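Local coordinates for protein Myo-inositol 2-dehydrogenase (Lactobacillus plantarum WCFS1, PDB 3CEA) that probably catalyses the NAD-dependent oxidation of myo-inositol at its 2-hydroxyl, with the cofactor held by a Rossmann-fold domain, at residues 19-22 / 23-27; 41-44 / 45-48; 169-172 / 173-177; 246-249 / 250-253. All coordinates share one frame; numbering follows the deposited sequence.

Overall arrangement
Along the chain the four contacts follow one another in series, and three of them touch the same NAD. Contact 1, on helix 20-29, and contact 2, where strand 34-40 leads into helix 44-52, belong to the Rossmann domain with its parallel sheet; their centres lie about 14 Å apart. Contact 3, on helix 167-176 of the C-terminal domain, has its centre about 19 Å from that of contact 1 and about 17 Å from that of contact 2, and since it too touches NAD, both domains contribute to the cofactor site. Contact 4, at the start of strand 251-258 in the mixed sheet, is about 30 Å from contact 2 between centres and faces neighbouring subunits rather than NAD.

Contact 1 (19-22 / 23-27); sequences LGER and HARHL. With NAD (nicotinamide-adenine-dinucleotide), chain E.
Leu19 lies over one face of the His23 imidazole, its CD1 4.2 Å from the ring centroid and 25° off the normal, which meets the geometry of a CH-pi contact. The other methyl, CD2, turns to the cofactor and stands 3.5 Å from NAD C2N of the nicotinamide ring. With CG anti to the backbone N (chi1 -176°), the leucine fork can serve both neighbours. Its backbone works in two directions as well: Leu19 N gives an almost straight bond to NAD O1N at 3.0 Å, while Leu19 O accepts from His23 N. This is the turn between strand 9-14 and helix 20-29 of a beta-alpha-beta unit, and Gly20 fits the last glycine of a Rossmann-type GxGxxG pattern, with the helix start directed at the pyrophosphate. On another side of the helix, Glu21 and Arg25 run alongside each other in a salt bridge, OE2 to NH1 3.1 Å. The carboxylate oxygen lies in the guanidinium plane, whereas the nitrogen approaches from above the carboxylate, the two planes being 83° apart. Arg22 CG packs against His26 CE1 at 3.6 Å. Farther out, Asp295 binds both Arg22 NH1 and His26 NE2, Glu292 takes Arg22 NH2, and Glu101 OE2 is hydrogen-bonded to His23 NE2, which helps to set the rotation of the imidazole against Leu19.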
loop_
_atom_site.group_PDB
_atom_site.type_symbol
_atom_site.label_atom_id
_atom_site.label_comp_id
_atom_site.label_asym_id
_atom_site.label_seq_id
_atom_site.Cartn_x
_atom_site.Cartn_y
_atom_site.Cartn_z
ATOM N N LEU A 19 3.592 -31.073 2.012
ATOM C CA LEU A 19 4.693 -30.531 2.800
ATOM C C LEU A 19 5.927 -31.428 2.749
ATOM O O LEU A 19 7.059 -30.936 2.732
ATOM C CB LEU A 19 4.255 -30.281 4.246
ATOM C CG LEU A 19 5.265 -29.625 5.195
ATOM C CD1 LEU A 19 5.844 -28.328 4.629
ATOM C CD2 LEU A 19 4.621 -29.377 6.530
ATOM N N GLY A 20 5.696 -32.740 2.711
ATOM C CA GLY A 20 6.765 -33.732 2.668
ATOM C C GLY A 20 7.782 -33.497 1.572
ATOM O O GLY A 20 8.988 -33.553 1.819
ATOM N N GLU A 21 7.295 -33.216 0.364
ATOM C CA GLU A 21 8.165 -32.996 -0.794
ATOM C C GLU A 21 9.056 -31.762 -0.645
ATOM O O GLU A 21 10.187 -31.754 -1.132
ATOM C CB GLU A 21 7.357 -32.942 -2.098
ATOM C CG GLU A 21 6.498 -31.698 -2.298
ATOM C CD GLU A 21 5.878 -31.631 -3.685
ATOM O OE1 GLU A 21 5.416 -32.680 -4.194
ATOM O OE2 GLU A 21 5.848 -30.525 -4.268
ATOM N N ARG A 22 8.546 -30.737 0.034
ATOM C CA ARG A 22 9.302 -29.513 0.286
ATOM C C ARG A 22 10.390 -29.745 1.341
ATOM O O ARG A 22 11.541 -29.337 1.154
ATOM C CB ARG A 22 8.358 -28.379 0.708
ATOM C CG ARG A 22 8.996 -26.998 0.703
ATOM C CD ARG A 22 7.995 -25.905 1.058
ATOM N NE ARG A 22 6.973 -25.729 0.027
ATOM C CZ ARG A 22 7.130 -25.007 -1.082
ATOM N NH1 ARG A 22 8.276 -24.382 -1.325
ATOM N NH2 ARG A 22 6.135 -24.909 -1.953
ATOM N N HIS A 23 10.014 -30.403 2.439
ATOM C CA HIS A 23 10.960 -30.817 3.475
ATOM C C HIS A 23 12.092 -31.674 2.914
ATOM O O HIS A 23 13.253 -31.477 3.267
ATOM C CB HIS A 23 10.249 -31.591 4.589
ATOM C CG HIS A 23 9.646 -30.722 5.649
ATOM N ND1 HIS A 23 10.258 -29.575 6.110
ATOM C CD2 HIS A 23 8.504 -30.854 6.363
ATOM C CE1 HIS A 23 9.506 -29.027 7.047
ATOM N NE2 HIS A 23 8.438 -29.784 7.222
ATOM N N ALA A 24 11.743 -32.622 2.044
ATOM C CA ALA A 24 12.720 -33.514 1.415
ATOM C C ALA A 24 13.689 -32.757 0.510
ATOM O O ALA A 24 14.884 -33.044 0.501
ATOM C CB ALA A 24 12.014 -34.614 0.640
ATOM N N ARG A 25 13.165 -31.792 -0.243
ATOM C CA ARG A 25 13.985 -30.934 -1.101
ATOM C C ARG A 25 15.005 -30.131 -0.292
ATOM O O ARG A 25 16.183 -30.090 -0.651
ATOM C CB ARG A 25 13.109 -29.990 -1.930
ATOM C CG ARG A 25 12.446 -30.635 -3.137
ATOM C CD ARG A 25 11.717 -29.592 -3.967
ATOM N NE ARG A 25 11.111 -30.156 -5.171
ATOM C CZ ARG A 25 9.808 -30.379 -5.333
ATOM N NH1 ARG A 25 8.944 -30.087 -4.366
ATOM N NH2 ARG A 25 9.366 -30.896 -6.471
ATOM N N HIS A 26 14.548 -29.504 0.795
ATOM C CA HIS A 26 15.419 -28.717 1.671
ATOM C C HIS A 26 16.481 -29.596 2.322
ATOM O O HIS A 26 17.634 -29.185 2.481
ATOM C CB HIS A 26 14.611 -28.010 2.765
ATOM C CG HIS A 26 13.673 -26.961 2.254
ATOM N ND1 HIS A 26 12.531 -26.596 2.933
ATOM C CD2 HIS A 26 13.702 -26.203 1.132
ATOM C CE1 HIS A 26 11.900 -25.653 2.256
ATOM N NE2 HIS A 26 12.588 -25.399 1.157
ATOM N N LEU A 27 16.074 -30.812 2.679
ATOM C CA LEU A 27 16.914 -31.767 3.390
ATOM C C LEU A 27 18.093 -32.239 2.533
ATOM O O LEU A 27 19.154 -32.581 3.057
ATOM C CB LEU A 27 16.050 -32.953 3.828
ATOM C CG LEU A 27 16.036 -33.457 5.275
ATOM C CD1 LEU A 27 16.519 -32.423 6.286
ATOM C CD2 LEU A 27 14.630 -33.928 5.620
HETATM P PA NAD E . -0.424 -35.174 2.258
HETATM O O1A NAD E . -0.244 -34.237 1.127
HETATM O O2A NAD E . -1.698 -35.921 2.157
HETATM O O5B NAD E . 0.842 -36.166 2.327
HETATM C C5B NAD E . 0.831 -37.299 3.173
HETATM C C4B NAD E . 1.973 -38.238 2.791
HETATM O O4B NAD E . 2.170 -39.219 3.796
HETATM C C3B NAD E . 1.697 -38.980 1.494
HETATM O O3B NAD E . 2.853 -38.895 0.699
HETATM C C2B NAD E . 1.442 -40.416 1.910
HETATM O O2B NAD E . 1.945 -41.347 0.977
HETATM C C1B NAD E . 2.167 -40.522 3.243
HETATM N N9A NAD E . 1.499 -41.473 4.152
HETATM C C8A NAD E . 0.175 -41.479 4.517
HETATM N N7A NAD E . -0.038 -42.507 5.371
HETATM C C5A NAD E . 1.132 -43.160 5.552
HETATM C C6A NAD E . 1.471 -44.273 6.313
HETATM N N6A NAD E . 0.615 -44.730 7.221
HETATM N N1A NAD E . 2.779 -44.727 6.305
HETATM C C2A NAD E . 3.740 -44.080 5.546
HETATM N N3A NAD E . 3.394 -42.974 4.789
HETATM C C4A NAD E . 2.111 -42.521 4.792
HETATM O O3 NAD E . -0.372 -34.380 3.659
HETATM P PN NAD E . 0.527 -33.056 3.855
HETATM O O1N NAD E . 1.835 -33.249 3.183
HETATM O O2N NAD E . -0.327 -31.898 3.525
HETATM O O5D NAD E . 0.775 -32.981 5.441
HETATM C C5D NAD E . 1.216 -34.074 6.212
HETATM C C4D NAD E . 1.338 -33.605 7.658
HETATM O O4D NAD E . 1.944 -32.325 7.706
HETATM C C3D NAD E . -0.020 -33.495 8.336
HETATM O O3D NAD E . 0.033 -34.159 9.578
HETATM C C2D NAD E . -0.235 -32.007 8.530
HETATM O O2D NAD E . -0.854 -31.717 9.760
HETATM C C1D NAD E . 1.167 -31.417 8.466
HETATM N N1N NAD E . 1.169 -30.072 7.857
HETATM C C2N NAD E . 1.792 -29.046 8.522
HETATM C C3N NAD E . 1.813 -27.757 7.979
HETATM C C7N NAD E . 2.635 -26.668 8.606
HETATM O O7N NAD E . 2.301 -25.329 8.320
HETATM N N7N NAD E . 3.654 -26.979 9.413
HETATM C C4N NAD E . 1.193 -27.521 6.753
HETATM C C5N NAD E . 0.561 -28.568 6.085
HETATM C C6N NAD E . 0.557 -29.843 6.649
#

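Contact 2 (41-44 / 45-48); sequences ALDS and NQLE. With NAD (nicotinamide-adenine-dinucleotide), chain E.
The Asp43 carboxylate and the Gln46 amide lie stacked, their planes only 11° apart, although the two side chains cross at about a right angle. Asp43 CB sits 3.6 Å from Gln46 CD, and Asp43 OD2 comes no nearer to Gln46 NE2 than 3.7 Å, so the pair meets by stacking and not by a hydrogen bond. The amide oxygen reaches for the cofactor: Gln46 OE1 accepts from NAD O3B at 2.5 Å, a very short bond in a 2.40 Å model. A chain extended beyond CG, with chi2 176°, carries the amide to the ribose.

The other carboxylate oxygen of Asp43 caps the helix. From the N-cap position OD1 accepts from Asn45 N at 2.9 Å and from Gln46 N, both weak by their geometry, and the anti placement of CG relative to the backbone N (chi1 -168°) swings the carboxylate over these first-turn amides. Leu47 folds back beside the incoming strand end, where its CD2 lies 3.9 Å from Ala41 CB. Next in sequence, Leu42 lays CD1 against the adenine, 3.5 Å from NAD N7A, while its backbone N donates to NAD O2B at 2.9 Å.

The end of the second Rossmann strand, 34-40, and the start of helix 44-52 thus hold the adenosine ribose with one bond to each hydroxyl, Leu42 N serving O2B and Gln46 OE1 serving O3B. The negative charge of the Asp43 carboxylate at the N-cap probably also suits the amino-terminal end of the helix dipole.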
loop_
_atom_site.group_PDB
_atom_site.type_symbol
_atom_site.label_atom_id
_atom_site.label_comp_id
_atom_site.label_asym_id
_atom_site.label_seq_id
_atom_site.Cartn_x
_atom_site.Cartn_y
_atom_site.Cartn_z
ATOM N N ALA A 41 6.618 -43.593 1.939
ATOM C CA ALA A 41 5.315 -43.092 1.500
ATOM C C ALA A 41 4.449 -44.249 1.002
ATOM O O ALA A 41 4.961 -45.328 0.701
ATOM C CB ALA A 41 5.482 -42.039 0.410
ATOM N N LEU A 42 3.139 -44.024 0.932
ATOM C CA LEU A 42 2.216 -45.015 0.378
ATOM C C LEU A 42 2.018 -44.813 -1.127
ATOM O O LEU A 42 1.437 -45.665 -1.805
ATOM C CB LEU A 42 0.867 -44.980 1.110
ATOM C CG LEU A 42 0.824 -45.314 2.607
ATOM C CD1 LEU A 42 -0.595 -45.165 3.142
ATOM C CD2 LEU A 42 1.362 -46.713 2.906
ATOM N N ASP A 43 2.509 -43.683 -1.634
ATOM C CA ASP A 43 2.454 -43.359 -3.057
ATOM C C ASP A 43 3.736 -43.816 -3.749
ATOM O O ASP A 43 4.836 -43.415 -3.361
ATOM C CB ASP A 43 2.251 -41.853 -3.249
ATOM C CG ASP A 43 1.893 -41.476 -4.682
ATOM O OD1 ASP A 43 2.577 -41.929 -5.629
ATOM O OD2 ASP A 43 0.927 -40.705 -4.859
ATOM N N SER A 44 3.577 -44.650 -4.779
ATOM C CA SER A 44 4.703 -45.224 -5.521
ATOM C C SER A 44 5.486 -44.176 -6.309
ATOM O O SER A 44 6.720 -44.192 -6.321
ATOM C CB SER A 44 4.213 -46.324 -6.470
ATOM O OG SER A 44 3.524 -47.340 -5.766
ATOM N N ASN A 45 4.758 -43.270 -6.961
ATOM C CA ASN A 45 5.355 -42.228 -7.795
ATOM C C ASN A 45 6.170 -41.211 -7.004
ATOM O O ASN A 45 7.156 -40.670 -7.509
ATOM C CB ASN A 45 4.278 -41.515 -8.619
ATOM C CG ASN A 45 3.614 -42.431 -9.633
ATOM O OD1 ASN A 45 4.253 -43.320 -10.206
ATOM N ND2 ASN A 45 2.324 -42.213 -9.867
ATOM N N GLN A 46 5.750 -40.958 -5.766
ATOM C CA GLN A 46 6.473 -40.060 -4.867
ATOM C C GLN A 46 7.808 -40.664 -4.436
ATOM O O GLN A 46 8.806 -39.951 -4.302
ATOM C CB GLN A 46 5.623 -39.721 -3.642
ATOM C CG GLN A 46 4.431 -38.817 -3.939
ATOM C CD GLN A 46 3.549 -38.586 -2.726
ATOM O OE1 GLN A 46 3.877 -39.003 -1.614
ATOM N NE2 GLN A 46 2.421 -37.918 -2.935
ATOM N N LEU A 47 7.818 -41.979 -4.226
ATOM C CA LEU A 47 9.030 -42.698 -3.841
ATOM C C LEU A 47 10.023 -42.789 -5.000
ATOM O O LEU A 47 11.234 -42.678 -4.792
ATOM C CB LEU A 47 8.688 -44.093 -3.308
ATOM C CG LEU A 47 7.900 -44.181 -1.995
ATOM C CD1 LEU A 47 7.390 -45.598 -1.771
ATOM C CD2 LEU A 47 8.735 -43.709 -0.808
ATOM N N GLU A 48 9.503 -42.988 -6.212
ATOM C CA GLU A 48 10.321 -42.981 -7.426
ATOM C C GLU A 48 10.957 -41.613 -7.644
ATOM O O GLU A 48 12.116 -41.520 -8.052
ATOM C CB GLU A 48 9.486 -43.362 -8.649
ATOM C CG GLU A 48 9.159 -44.845 -8.751
ATOM C CD GLU A 48 8.296 -45.174 -9.958
ATOM O OE1 GLU A 48 7.410 -44.360 -10.308
ATOM O OE2 GLU A 48 8.501 -46.253 -10.554
HETATM P PA NAD E . -0.424 -35.174 2.258
HETATM O O1A NAD E . -0.244 -34.237 1.127
HETATM O O2A NAD E . -1.698 -35.921 2.157
HETATM O O5B NAD E . 0.842 -36.166 2.327
HETATM C C5B NAD E . 0.831 -37.299 3.173
HETATM C C4B NAD E . 1.973 -38.238 2.791
HETATM O O4B NAD E . 2.170 -39.219 3.796
HETATM C C3B NAD E . 1.697 -38.980 1.494
HETATM O O3B NAD E . 2.853 -38.895 0.699
HETATM C C2B NAD E . 1.442 -40.416 1.910
HETATM O O2B NAD E . 1.945 -41.347 0.977
HETATM C C1B NAD E . 2.167 -40.522 3.243
HETATM N N9A NAD E . 1.499 -41.473 4.152
HETATM C C8A NAD E . 0.175 -41.479 4.517
HETATM N N7A NAD E . -0.038 -42.507 5.371
HETATM C C5A NAD E . 1.132 -43.160 5.552
HETATM C C6A NAD E . 1.471 -44.273 6.313
HETATM N N6A NAD E . 0.615 -44.730 7.221
HETATM N N1A NAD E . 2.779 -44.727 6.305
HETATM C C2A NAD E . 3.740 -44.080 5.546
HETATM N N3A NAD E . 3.394 -42.974 4.789
HETATM C C4A NAD E . 2.111 -42.521 4.792
HETATM O O3 NAD E . -0.372 -34.380 3.659
HETATM P PN NAD E . 0.527 -33.056 3.855
HETATM O O1N NAD E . 1.835 -33.249 3.183
HETATM O O2N NAD E . -0.327 -31.898 3.525
HETATM O O5D NAD E . 0.775 -32.981 5.441
HETATM C C5D NAD E . 1.216 -34.074 6.212
HETATM C C4D NAD E . 1.338 -33.605 7.658
HETATM O O4D NAD E . 1.944 -32.325 7.706
HETATM C C3D NAD E . -0.020 -33.495 8.336
HETATM O O3D NAD E . 0.033 -34.159 9.578
HETATM C C2D NAD E . -0.235 -32.007 8.530
HETATM O O2D NAD E . -0.854 -31.717 9.760
HETATM C C1D NAD E . 1.167 -31.417 8.466
HETATM N N1N NAD E . 1.169 -30.072 7.857
HETATM C C2N NAD E . 1.792 -29.046 8.522
HETATM C C3N NAD E . 1.813 -27.757 7.979
HETATM C C7N NAD E . 2.635 -26.668 8.606
HETATM O O7N NAD E . 2.301 -25.329 8.320
HETATM N N7N NAD E . 3.654 -26.979 9.413
HETATM C C4N NAD E . 1.193 -27.521 6.753
HETATM C C5N NAD E . 0.561 -28.568 6.085
HETATM C C6N NAD E . 0.557 -29.843 6.649
#

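Contact 3 (169-172 / 173-177). With NAD (nicotinamide-adenine-dinucleotide), chain E.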
loop_
_atom_site.group_PDB
_atom_site.type_symbol
_atom_site.label_atom_id
_atom_site.label_comp_id
_atom_site.label_asym_id
_atom_site.label_seq_id
_atom_site.Cartn_x
_atom_site.Cartn_y
_atom_site.Cartn_z
ATOM N N SER A 169 -6.653 -30.391 -3.600
ATOM C CA SER A 169 -5.564 -30.989 -2.820
ATOM C C SER A 169 -5.865 -31.097 -1.324
ATOM O O SER A 169 -5.276 -31.934 -0.636
ATOM C CB SER A 169 -4.250 -30.232 -3.041
ATOM O OG SER A 169 -4.446 -28.832 -2.968
ATOM N N PHE A 170 -6.762 -30.251 -0.819
ATOM C CA PHE A 170 -7.198 -30.363 0.571
ATOM C C PHE A 170 -8.215 -31.490 0.753
ATOM O O PHE A 170 -8.134 -32.247 1.722
ATOM C CB PHE A 170 -7.781 -29.053 1.114
ATOM C CG PHE A 170 -8.604 -29.246 2.361
ATOM C CD1 PHE A 170 -7.987 -29.418 3.597
ATOM C CD2 PHE A 170 -9.993 -29.308 2.291
ATOM C CE1 PHE A 170 -8.742 -29.627 4.745
ATOM C CE2 PHE A 170 -10.754 -29.515 3.435
ATOM C CZ PHE A 170 -10.127 -29.672 4.664
ATOM N N THR A 171 -9.181 -31.578 -0.161
ATOM C CA THR A 171 -10.211 -32.617 -0.107
ATOM C C THR A 171 -9.560 -34.008 -0.110
ATOM O O THR A 171 -9.930 -34.872 0.685
ATOM C CB THR A 171 -11.241 -32.464 -1.255
ATOM O OG1 THR A 171 -11.806 -31.147 -1.218
ATOM C CG2 THR A 171 -12.365 -33.482 -1.127
ATOM N N LYS A 172 -8.580 -34.194 -0.996
ATOM C CA LYS A 172 -7.739 -35.396 -1.037
ATOM C C LYS A 172 -7.099 -35.661 0.327
ATOM O O LYS A 172 -7.158 -36.774 0.846
ATOM C CB LYS A 172 -6.645 -35.216 -2.101
ATOM C CG LYS A 172 -5.615 -36.337 -2.199
ATOM C CD LYS A 172 -5.946 -37.304 -3.323
ATOM C CE LYS A 172 -4.694 -37.987 -3.852
ATOM N NZ LYS A 172 -4.209 -39.077 -2.961
ATOM N N PHE A 173 -6.504 -34.614 0.894
ATOM C CA PHE A 173 -5.826 -34.655 2.188
ATOM C C PHE A 173 -6.780 -34.988 3.338
ATOM O O PHE A 173 -6.406 -35.704 4.268
ATOM C CB PHE A 173 -5.112 -33.309 2.416
ATOM C CG PHE A 173 -4.708 -33.043 3.845
ATOM C CD1 PHE A 173 -3.567 -33.631 4.387
ATOM C CD2 PHE A 173 -5.451 -32.166 4.637
ATOM C CE1 PHE A 173 -3.186 -33.372 5.704
ATOM C CE2 PHE A 173 -5.078 -31.899 5.954
ATOM C CZ PHE A 173 -3.942 -32.501 6.488
ATOM N N ALA A 174 -8.011 -34.482 3.252
ATOM C CA ALA A 174 -8.995 -34.608 4.330
ATOM C C ALA A 174 -9.952 -35.793 4.184
ATOM O O ALA A 174 -10.607 -36.184 5.152
ATOM C CB ALA A 174 -9.782 -33.310 4.483
ATOM N N THR A 175 -10.048 -36.355 2.982
ATOM C CA THR A 175 -10.880 -37.542 2.764
ATOM C C THR A 175 -10.094 -38.813 3.098
ATOM O O THR A 175 -10.652 -39.774 3.634
ATOM C CB THR A 175 -11.444 -37.601 1.323
ATOM O OG1 THR A 175 -12.108 -36.368 1.018
ATOM C CG2 THR A 175 -12.440 -38.749 1.166
ATOM N N GLU A 176 -8.797 -38.801 2.797
ATOM C CA GLU A 176 -7.925 -39.946 3.065
ATOM C C GLU A 176 -7.606 -40.116 4.553
ATOM O O GLU A 176 -7.311 -41.226 5.006
ATOM C CB GLU A 176 -6.634 -39.850 2.247
ATOM C CG GLU A 176 -6.815 -40.171 0.766
ATOM C CD GLU A 176 -5.539 -40.002 -0.043
ATOM O OE1 GLU A 176 -4.707 -39.137 0.313
ATOM O OE2 GLU A 176 -5.374 -40.732 -1.044
ATOM N N ALA A 177 -7.663 -39.014 5.302
ATOM C CA ALA A 177 -7.392 -39.030 6.740
ATOM C C ALA A 177 -8.138 -37.920 7.476
ATOM O O ALA A 177 -8.467 -36.886 6.893
ATOM C CB ALA A 177 -5.886 -38.928 7.002
HETATM P PA NAD E . -0.424 -35.174 2.258
HETATM O O1A NAD E . -0.244 -34.237 1.127
HETATM O O2A NAD E . -1.698 -35.921 2.157
HETATM O O5B NAD E . 0.842 -36.166 2.327
HETATM C C5B NAD E . 0.831 -37.299 3.173
HETATM C C4B NAD E . 1.973 -38.238 2.791
HETATM O O4B NAD E . 2.170 -39.219 3.796
HETATM C C3B NAD E . 1.697 -38.980 1.494
HETATM O O3B NAD E . 2.853 -38.895 0.699
HETATM C C2B NAD E . 1.442 -40.416 1.910
HETATM O O2B NAD E . 1.945 -41.347 0.977
HETATM C C1B NAD E . 2.167 -40.522 3.243
HETATM N N9A NAD E . 1.499 -41.473 4.152
HETATM C C8A NAD E . 0.175 -41.479 4.517
HETATM N N7A NAD E . -0.038 -42.507 5.371
HETATM C C5A NAD E . 1.132 -43.160 5.552
HETATM C C6A NAD E . 1.471 -44.273 6.313
HETATM N N6A NAD E . 0.615 -44.730 7.221
HETATM N N1A NAD E . 2.779 -44.727 6.305
HETATM C C2A NAD E . 3.740 -44.080 5.546
HETATM N N3A NAD E . 3.394 -42.974 4.789
HETATM C C4A NAD E . 2.111 -42.521 4.792
HETATM O O3 NAD E . -0.372 -34.380 3.659
HETATM P PN NAD E . 0.527 -33.056 3.855
HETATM O O1N NAD E . 1.835 -33.249 3.183
HETATM O O2N NAD E . -0.327 -31.898 3.525
HETATM O O5D NAD E . 0.775 -32.981 5.441
HETATM C C5D NAD E . 1.216 -34.074 6.212
HETATM C C4D NAD E . 1.338 -33.605 7.658
HETATM O O4D NAD E . 1.944 -32.325 7.706
HETATM C C3D NAD E . -0.020 -33.495 8.336
HETATM O O3D NAD E . 0.033 -34.159 9.578
HETATM C C2D NAD E . -0.235 -32.007 8.530
HETATM O O2D NAD E . -0.854 -31.717 9.760
HETATM C C1D NAD E . 1.167 -31.417 8.466
HETATM N N1N NAD E . 1.169 -30.072 7.857
HETATM C C2N NAD E . 1.792 -29.046 8.522
HETATM C C3N NAD E . 1.813 -27.757 7.979
HETATM C C7N NAD E . 2.635 -26.668 8.606
HETATM O O7N NAD E . 2.301 -25.329 8.320
HETATM N N7N NAD E . 3.654 -26.979 9.413
HETATM C C4N NAD E . 1.193 -27.521 6.753
HETATM C C5N NAD E . 0.561 -28.568 6.085
HETATM C C6N NAD E . 0.557 -29.843 6.649
#
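Aromatic packing joins Phe170 to Ala174 and Phe173. The methyl of Ala174 sits over one face of the Phe170 ring, with CB 4.0 Å from the centroid and 24° off the normal, a CH-pi contact one helical turn along. Phe170 CD1 lies at the edge of the Phe173 ring, 3.9 Å from Phe173 CD2, and the two side chains run at a slant to each other. Three residues apart, both phenylalanines leave the same side of the helix; CG anti to the backbone N in each (chi1 162° and 163°) gives their rings a like lean. Each ring also has a cation-pi partner elsewhere, Arg244 for Phe170 and Arg18 for Phe173.

Charge pairing comes from Lys172, whose chain is bent at chi2 and chi4 to bring NZ to Glu176 OE2 at 2.8 Å. The ammonium approaches that oxygen from above the carboxylate plane.

Among the hydrogen bonds, Thr171 O takes two short ones from Thr175, backbone N and OG1, each 2.7 Å, and a weak third from Ala174 N. The hydroxyl stands above the carbonyl plane and the Thr175 amide closer to it. Upstream, Ala174 N also donates to Phe170 O.

Toward the cofactor, Phe173 CD1 approaches NAD O3, the oxygen bridging the two phosphates, to 3.4 Å, and NAD O2A lies at the ring's edge. Helix 167-176 thereby brings one aromatic ring, Phe173, from the C-terminal domain to the pyrophosphate and so contributes to an NAD site between the two domains of a GFO/IDH/MocA-type oxidoreductase.

Contact 4 (246-249 / 250-253)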
loop_
_atom_site.group_PDB
_atom_site.type_symbol
_atom_site.label_atom_id
_atom_site.label_comp_id
_atom_site.label_asym_id
_atom_site.label_seq_id
_atom_site.Cartn_x
_atom_site.Cartn_y
_atom_site.Cartn_z
ATOM N N ALA A 246 -10.367 -18.564 -0.362
ATOM C CA ALA A 246 -9.964 -17.231 -0.816
ATOM C C ALA A 246 -9.684 -17.228 -2.319
ATOM O O ALA A 246 -9.132 -18.192 -2.859
ATOM C CB ALA A 246 -8.751 -16.733 -0.043
ATOM N N ALA A 247 -10.070 -16.141 -2.983
ATOM C CA ALA A 247 -9.865 -15.988 -4.422
ATOM C C ALA A 247 -8.474 -15.449 -4.773
ATOM O O ALA A 247 -7.899 -15.841 -5.790
ATOM C CB ALA A 247 -10.946 -15.103 -5.022
ATOM N N HIS A 248 -7.937 -14.567 -3.930
ATOM C CA HIS A 248 -6.671 -13.883 -4.224
ATOM C C HIS A 248 -5.413 -14.736 -4.042
ATOM O O HIS A 248 -4.451 -14.600 -4.800
ATOM C CB HIS A 248 -6.561 -12.566 -3.443
ATOM C CG HIS A 248 -6.471 -12.734 -1.958
ATOM N ND1 HIS A 248 -7.524 -13.185 -1.192
ATOM C CD2 HIS A 248 -5.460 -12.477 -1.093
ATOM C CE1 HIS A 248 -7.161 -13.217 0.079
ATOM N NE2 HIS A 248 -5.913 -12.790 0.167
ATOM N N GLY A 249 -5.428 -15.609 -3.039
ATOM C CA GLY A 249 -4.292 -16.473 -2.742
ATOM C C GLY A 249 -4.356 -17.024 -1.334
ATOM O O GLY A 249 -5.440 -17.201 -0.774
ATOM N N ASN A 250 -3.186 -17.309 -0.768
ATOM C CA ASN A 250 -3.077 -17.758 0.614
ATOM C C ASN A 250 -2.959 -16.549 1.532
ATOM O O ASN A 250 -1.993 -15.793 1.441
ATOM C CB ASN A 250 -1.868 -18.688 0.776
ATOM C CG ASN A 250 -1.622 -19.104 2.221
ATOM O OD1 ASN A 250 -0.504 -18.992 2.722
ATOM N ND2 ASN A 250 -2.662 -19.594 2.892
ATOM N N GLN A 251 -3.951 -16.362 2.399
ATOM C CA GLN A 251 -3.939 -15.265 3.365
ATOM C C GLN A 251 -3.484 -15.765 4.725
ATOM O O GLN A 251 -4.133 -16.626 5.324
ATOM C CB GLN A 251 -5.327 -14.620 3.478
ATOM C CG GLN A 251 -5.396 -13.396 4.406
ATOM C CD GLN A 251 -4.810 -12.131 3.788
ATOM O OE1 GLN A 251 -4.612 -12.046 2.572
ATOM N NE2 GLN A 251 -4.534 -11.137 4.630
ATOM N N VAL A 252 -2.358 -15.230 5.197
ATOM C CA VAL A 252 -1.838 -15.543 6.523
ATOM C C VAL A 252 -1.469 -14.232 7.209
ATOM O O VAL A 252 -0.480 -13.576 6.866
ATOM C CB VAL A 252 -0.644 -16.535 6.492
ATOM C CG1 VAL A 252 -0.110 -16.763 7.895
ATOM C CG2 VAL A 252 -1.062 -17.870 5.890
ATOM N N GLU A 253 -2.283 -13.869 8.191
ATOM C CA GLU A 253 -2.303 -12.524 8.723
ATOM C C GLU A 253 -2.378 -12.573 10.242
ATOM O O GLU A 253 -3.157 -13.346 10.809
ATOM C CB GLU A 253 -3.518 -11.792 8.146
ATOM C CG GLU A 253 -3.570 -10.288 8.360
ATOM C CD GLU A 253 -4.895 -9.682 7.890
ATOM O OE1 GLU A 253 -5.656 -10.369 7.164
ATOM O OE2 GLU A 253 -5.178 -8.519 8.249
#
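His248 NE2 donates to Gln251 OE1 at 2.8 Å, with the N-H pointing well at the acceptor (163°). The oxygen lies close to the imidazole plane, whereas the donor is tilted from the amide's carbonyl plane; ring and amide are turned 51° against each other. His248 holds CG between its backbone N and carbonyl carbon (chi1 66°), which turns the ring toward the strand that follows, and a bend at chi2 of Gln251 raises the amide to meet it. Gln251 CB, 3.8 Å from His248 NE2, adds a light contact.

The other end of the amide is also used. Gln251 NE2 donates to Glu253 OE1 at 2.9 Å, reaching that oxygen from above the carboxylate plane, and to Glu267 O. With both ends bonded, the amide's rotation is fixed. Glu253 continues the chain of polar groups to Arg157 and to Arg264 of a second subunit.

Two neighbouring copies close over the histidine: Trp262 of the second subunit and Phe277 of the third each meet its ring edge-to-face. This is a loop leading from strand 245-246 into strand 251-258 of the C-terminal domain's mixed sheet, forming part of the intersubunit contact of a four-chain assembly.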